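Long-range contacts in 2-oxo-1,2-dihydroquinoline 8-monooxygenase, oxygenase component (Pseudomonas putida, PDB 1Z02), which catalyses the 8-hydroxylation of 2-oxo-1,2-dihydroquinoline, probably drawing electrons from its Rieske [2Fe-2S] cluster to activate oxygen at a mononuclear iron: residues 180-185 with 291-296; 184-189 with 308-313. All blocks are in the same frame, centred on the assembly; numbering follows the deposited sequence.

Contact 1. Residues 180-185 with 291-296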
# COMPACT_ATOMS: atom_id res chain seq x y z
N PHE A 180 -2.55 33.50 -35.27
CA PHE A 180 -2.97 32.13 -35.51
C PHE A 180 -4.28 32.15 -36.28
O PHE A 180 -5.35 31.92 -35.71
CB PHE A 180 -3.16 31.39 -34.18
CG PHE A 180 -1.98 31.48 -33.26
CD1 PHE A 180 -2.09 32.17 -32.05
CD2 PHE A 180 -0.77 30.88 -33.58
CE1 PHE A 180 -1.01 32.26 -31.18
CE2 PHE A 180 0.32 30.96 -32.72
CZ PHE A 180 0.20 31.65 -31.51
N PRO A 181 -4.22 32.41 -37.59
CA PRO A 181 -5.40 32.47 -38.45
C PRO A 181 -6.31 31.24 -38.35
O PRO A 181 -5.83 30.10 -38.34
CB PRO A 181 -4.80 32.64 -39.84
CG PRO A 181 -3.56 33.44 -39.56
CD PRO A 181 -3.00 32.72 -38.36
N HIS A 182 -7.62 31.49 -38.28
CA HIS A 182 -8.60 30.42 -38.19
C HIS A 182 -9.83 30.74 -39.05
O HIS A 182 -10.90 31.08 -38.53
CB HIS A 182 -9.00 30.21 -36.72
CG HIS A 182 -9.44 31.46 -36.02
ND1 HIS A 182 -10.75 31.86 -35.97
CD2 HIS A 182 -8.73 32.40 -35.36
CE1 HIS A 182 -10.83 33.00 -35.31
NE2 HIS A 182 -9.62 33.35 -34.93
N PRO A 183 -9.69 30.63 -40.38
CA PRO A 183 -10.78 30.91 -41.31
C PRO A 183 -11.95 29.93 -41.28
O PRO A 183 -13.07 30.27 -41.65
CB PRO A 183 -10.08 30.92 -42.66
CG PRO A 183 -9.01 29.88 -42.47
CD PRO A 183 -8.47 30.24 -41.11
N LEU A 184 -11.69 28.70 -40.82
CA LEU A 184 -12.71 27.66 -40.78
C LEU A 184 -13.60 27.63 -39.54
O LEU A 184 -14.42 26.72 -39.40
CB LEU A 184 -12.03 26.30 -40.95
CG LEU A 184 -11.32 26.12 -42.29
CD1 LEU A 184 -10.37 24.92 -42.22
CD2 LEU A 184 -12.36 25.98 -43.40
N TRP A 185 -13.46 28.60 -38.65
CA TRP A 185 -14.29 28.63 -37.45
C TRP A 185 -14.16 29.94 -36.67
O TRP A 185 -13.15 30.63 -36.75
CB TRP A 185 -13.93 27.45 -36.54
CG TRP A 185 -12.51 27.44 -36.05
CD1 TRP A 185 -11.96 28.22 -35.07
CD2 TRP A 185 -11.45 26.59 -36.52
NE1 TRP A 185 -10.63 27.92 -34.91
CE2 TRP A 185 -10.29 26.92 -35.79
CE3 TRP A 185 -11.37 25.59 -37.50
CZ2 TRP A 185 -9.07 26.28 -36.00
CZ3 TRP A 185 -10.15 24.96 -37.71
CH2 TRP A 185 -9.01 25.31 -36.96
N HIS A 291 -14.09 20.48 -37.53
CA HIS A 291 -12.92 21.34 -37.58
C HIS A 291 -12.63 21.77 -36.15
O HIS A 291 -13.52 22.23 -35.43
CB HIS A 291 -13.17 22.57 -38.46
CG HIS A 291 -13.33 22.26 -39.91
ND1 HIS A 291 -12.53 21.35 -40.57
CD2 HIS A 291 -14.18 22.75 -40.84
CE1 HIS A 291 -12.88 21.29 -41.84
NE2 HIS A 291 -13.88 22.13 -42.03
N TYR A 292 -11.37 21.62 -35.75
CA TYR A 292 -10.93 21.96 -34.40
C TYR A 292 -9.41 22.15 -34.41
O TYR A 292 -8.74 21.70 -35.33
CB TYR A 292 -11.29 20.83 -33.44
CG TYR A 292 -10.56 19.55 -33.75
CD1 TYR A 292 -9.28 19.30 -33.26
CD2 TYR A 292 -11.14 18.59 -34.59
CE1 TYR A 292 -8.59 18.14 -33.59
CE2 TYR A 292 -10.45 17.42 -34.92
CZ TYR A 292 -9.18 17.20 -34.42
OH TYR A 292 -8.51 16.05 -34.73
N ARG A 293 -8.89 22.81 -33.39
CA ARG A 293 -7.45 23.03 -33.28
C ARG A 293 -7.00 22.95 -31.83
O ARG A 293 -7.65 23.49 -30.93
CB ARG A 293 -7.10 24.40 -33.88
CG ARG A 293 -5.62 24.67 -33.99
CD ARG A 293 -5.36 25.86 -34.89
NE ARG A 293 -5.90 27.10 -34.35
CZ ARG A 293 -5.83 28.27 -34.98
NH1 ARG A 293 -6.34 29.36 -34.42
NH2 ARG A 293 -5.26 28.36 -36.17
N THR A 294 -5.88 22.27 -31.59
CA THR A 294 -5.35 22.12 -30.25
C THR A 294 -4.02 22.83 -30.04
O THR A 294 -3.19 22.91 -30.94
CB THR A 294 -5.13 20.63 -29.90
OG1 THR A 294 -4.38 20.00 -30.94
CG2 THR A 294 -6.46 19.93 -29.74
N SER A 295 -3.85 23.34 -28.83
CA SER A 295 -2.62 24.03 -28.45
C SER A 295 -2.40 23.75 -26.97
O SER A 295 -3.33 23.37 -26.25
CB SER A 295 -2.75 25.54 -28.69
OG SER A 295 -3.88 26.09 -28.02
N VAL A 296 -1.17 23.91 -26.50
CA VAL A 296 -0.85 23.68 -25.10
C VAL A 296 0.16 24.70 -24.59
O VAL A 296 1.13 25.03 -25.27
CB VAL A 296 -0.31 22.22 -24.89
CG1 VAL A 296 0.95 22.01 -25.70
CG2 VAL A 296 -0.06 21.96 -23.39
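With CG anti to the backbone N (chi1 -173°), Arg-293 of strand 293-297 extends outward and, bending at chi3, carries its guanidinium to the backbone of 180-185. From 180-185 itself comes Trp-185, whose CG sits between the backbone N and the carbonyl carbon (chi1 61°), which brings its six-membered ring against the CB atoms of His-291 and Arg-293. The setting is the antiparallel sheet of the Bet v 1-like catalytic domain, and the case illustrates how an irregular loop is fixed to a sheet by one arginine reading two successive carbonyls. NH1 of Arg-293 donates to Phe-180 O at 3.0 Å, near the guanidinium plane and fairly straight; NH2 donates to Pro-181 O at 2.8 Å, more tilted and more bent. Both donors stand above the planes of the carbonyls they reach.

The third edge of the group is used as well, since NE forms a salt bridge with Glu-305, whose other carboxylate oxygen takes the hydrogen bond of Trp-185 NE1. One glutamate of the adjoining strand thus positions both the arginine and the indole, and probably helps to neutralise the buried charge. CZ2 of Trp-185 lies 3.7 Å above a face of the guanidinium, with the two planes 88° apart, and meets Arg-293 CB at 3.5 Å. These contacts, with the bonds to both sides, leave the guanidinium little freedom to rotate.

The loop is tightened from within by a type I beta turn from His-182 to Trp-185, across which His-182 ND1 donates to Trp-185 O at 2.8 Å. His-182 CB also rests on one face of the indole. At the more exposed end, Leu-184 CD1 lies over one face of the His-291 imidazole, and the six-membered ring of the indole reaches the same residue, Trp-185 CE3 standing 3.6 Å from His-291 CB.

Contact 2. Residues 184-189 with 308-313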
# COMPACT_ATOMS: atom_id res chain seq x y z
N LEU A 184 -11.69 28.70 -40.82
CA LEU A 184 -12.71 27.66 -40.78
C LEU A 184 -13.60 27.63 -39.54
O LEU A 184 -14.42 26.72 -39.40
CB LEU A 184 -12.03 26.30 -40.95
CG LEU A 184 -11.32 26.12 -42.29
CD1 LEU A 184 -10.37 24.92 -42.22
CD2 LEU A 184 -12.36 25.98 -43.40
N TRP A 185 -13.46 28.60 -38.65
CA TRP A 185 -14.29 28.63 -37.45
C TRP A 185 -14.16 29.94 -36.67
O TRP A 185 -13.15 30.63 -36.75
CB TRP A 185 -13.93 27.45 -36.54
CG TRP A 185 -12.51 27.44 -36.05
CD1 TRP A 185 -11.96 28.22 -35.07
CD2 TRP A 185 -11.45 26.59 -36.52
NE1 TRP A 185 -10.63 27.92 -34.91
CE2 TRP A 185 -10.29 26.92 -35.79
CE3 TRP A 185 -11.37 25.59 -37.50
CZ2 TRP A 185 -9.07 26.28 -36.00
CZ3 TRP A 185 -10.15 24.96 -37.71
CH2 TRP A 185 -9.01 25.31 -36.96
N PRO A 186 -15.21 30.30 -35.91
CA PRO A 186 -15.20 31.54 -35.13
C PRO A 186 -14.27 31.49 -33.90
O PRO A 186 -13.94 30.41 -33.40
CB PRO A 186 -16.67 31.73 -34.76
CG PRO A 186 -17.17 30.33 -34.67
CD PRO A 186 -16.55 29.67 -35.88
N SER A 187 -13.88 32.67 -33.43
CA SER A 187 -12.98 32.80 -32.29
C SER A 187 -13.46 32.10 -31.02
O SER A 187 -14.61 32.25 -30.61
CB SER A 187 -12.75 34.29 -31.98
OG SER A 187 -12.07 34.95 -33.03
N SER A 188 -12.56 31.34 -30.39
CA SER A 188 -12.88 30.64 -29.16
C SER A 188 -12.78 31.62 -27.99
O SER A 188 -11.83 32.42 -27.91
CB SER A 188 -11.91 29.48 -28.91
OG SER A 188 -12.05 28.47 -29.89
N PRO A 189 -13.76 31.59 -27.08
CA PRO A 189 -13.76 32.48 -25.93
C PRO A 189 -12.78 32.01 -24.86
O PRO A 189 -12.37 30.85 -24.84
CB PRO A 189 -15.21 32.44 -25.46
CG PRO A 189 -15.60 31.03 -25.76
CD PRO A 189 -15.02 30.82 -27.15
N PRO A 308 -17.18 21.35 -28.48
CA PRO A 308 -17.68 20.39 -29.48
C PRO A 308 -18.44 21.02 -30.65
O PRO A 308 -18.76 20.36 -31.63
CB PRO A 308 -18.55 19.46 -28.65
CG PRO A 308 -19.07 20.35 -27.60
CD PRO A 308 -17.90 21.20 -27.21
N GLU A 309 -18.74 22.31 -30.51
CA GLU A 309 -19.45 23.06 -31.55
C GLU A 309 -18.92 24.49 -31.64
O GLU A 309 -18.19 24.96 -30.75
CB GLU A 309 -20.95 23.08 -31.25
CG GLU A 309 -21.63 21.73 -31.42
CD GLU A 309 -23.06 21.74 -30.93
OE1 GLU A 309 -23.79 20.77 -31.23
OE2 GLU A 309 -23.47 22.70 -30.25
N GLU A 310 -19.31 25.20 -32.69
CA GLU A 310 -18.86 26.57 -32.89
C GLU A 310 -19.20 27.45 -31.70
O GLU A 310 -20.24 27.28 -31.07
CB GLU A 310 -19.48 27.15 -34.16
CG GLU A 310 -19.36 26.27 -35.37
CD GLU A 310 -19.83 26.95 -36.63
OE1 GLU A 310 -19.89 26.29 -37.68
OE2 GLU A 310 -20.15 28.16 -36.58
N HIS A 311 -18.31 28.39 -31.41
CA HIS A 311 -18.48 29.31 -30.28
C HIS A 311 -18.29 28.65 -28.93
O HIS A 311 -18.41 29.29 -27.88
CB HIS A 311 -19.85 29.99 -30.34
CG HIS A 311 -20.07 30.79 -31.58
ND1 HIS A 311 -20.71 30.27 -32.69
CD2 HIS A 311 -19.72 32.06 -31.90
CE1 HIS A 311 -20.74 31.19 -33.64
NE2 HIS A 311 -20.14 32.28 -33.19
N VAL A 312 -18.01 27.35 -28.94
CA VAL A 312 -17.77 26.59 -27.72
C VAL A 312 -16.32 26.12 -27.79
O VAL A 312 -15.85 25.77 -28.87
CB VAL A 312 -18.69 25.35 -27.61
CG1 VAL A 312 -18.39 24.60 -26.33
CG2 VAL A 312 -20.15 25.77 -27.64
N VAL A 313 -15.63 26.11 -26.65
CA VAL A 313 -14.23 25.67 -26.60
C VAL A 313 -13.98 24.80 -25.37
O VAL A 313 -14.60 25.00 -24.32
CB VAL A 313 -13.27 26.89 -26.56
CG1 VAL A 313 -13.56 27.75 -25.34
CG2 VAL A 313 -11.83 26.42 -26.52
O HOH W 1 -16.71 24.90 -38.08
O HOH W 2 -15.44 28.51 -32.58
O HOH W 3 -14.63 27.85 -29.82
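Ser-188 and Pro-189 press against Val-313 in the buried half of this contact, while Pro-186 meets Glu-310 and His-311 at its outer edge. The inner half is close and mostly carbon against carbon. Ser-188 CB lies 3.8 Å from Val-313 CB, and the pyrrolidine of Pro-189 runs alongside the valine with its direction reversed, its CD 3.9 Å from Val-313 CG1. That methyl, set between the backbone N and the carbonyl carbon (chi1 59°), also approaches Pro-189 O, an oxygen satisfied by the hydroxyl of Tyr-315. Replacing Pro-189 with a glycine would probably open a gap beside Val-313 CG1 and leave the backbone there freer to move.

Outward, the join mixes thin packing and water. Pro-186 CG stands over the centre of the His-311 imidazole in a CH-pi contact, 3.9 Å from the centroid and 12° off the ring normal, and Glu-310 CB comes within 4.0 Å of the same carbon. Water takes the place of direct polar contact between the two segments. One molecule accepts from His-311 N and donates to Pro-186 O at 2.6 Å; another donates to Val-312 O and bonds to Ser-188 OG, so the serine gives its CB to the valine and its hydroxyl to the water. A third water, between Leu-184 O and Glu-310 OE1, makes only a weak bond to the carboxylate.

His-311 occupies the third position of a type II beta turn from Glu-309 to Val-312, closed by Val-312 N bonding to Glu-309 O; its CB points away from 184-189, and the side chain (chi1 -60°) brings the ring back over Pro-186. The turn forms part of the longer connection between the antiparallel strands 301-305 and 313-320 of the Bet v 1-like sheet.

How the contacts relate
After strand 147-152 the chain runs through a long irregular passage before strand 196-206, and both contacts begin there, sharing Leu-184 and Trp-185. Contact 1 closes a loop with 105 residues between its segments, on strand 293-297. Contact 2 begins slightly later and ends later, with 118 residues between, just where strand 313-320 starts, so the two loops cross rather than nest. Their centres are 9 Å apart, and His-182 of one packs on Ser-187 of the other. Strand 301-305 runs between the two strands reached, and together the contacts lay a single loop across three neighbouring strands of the catalytic-domain sheet.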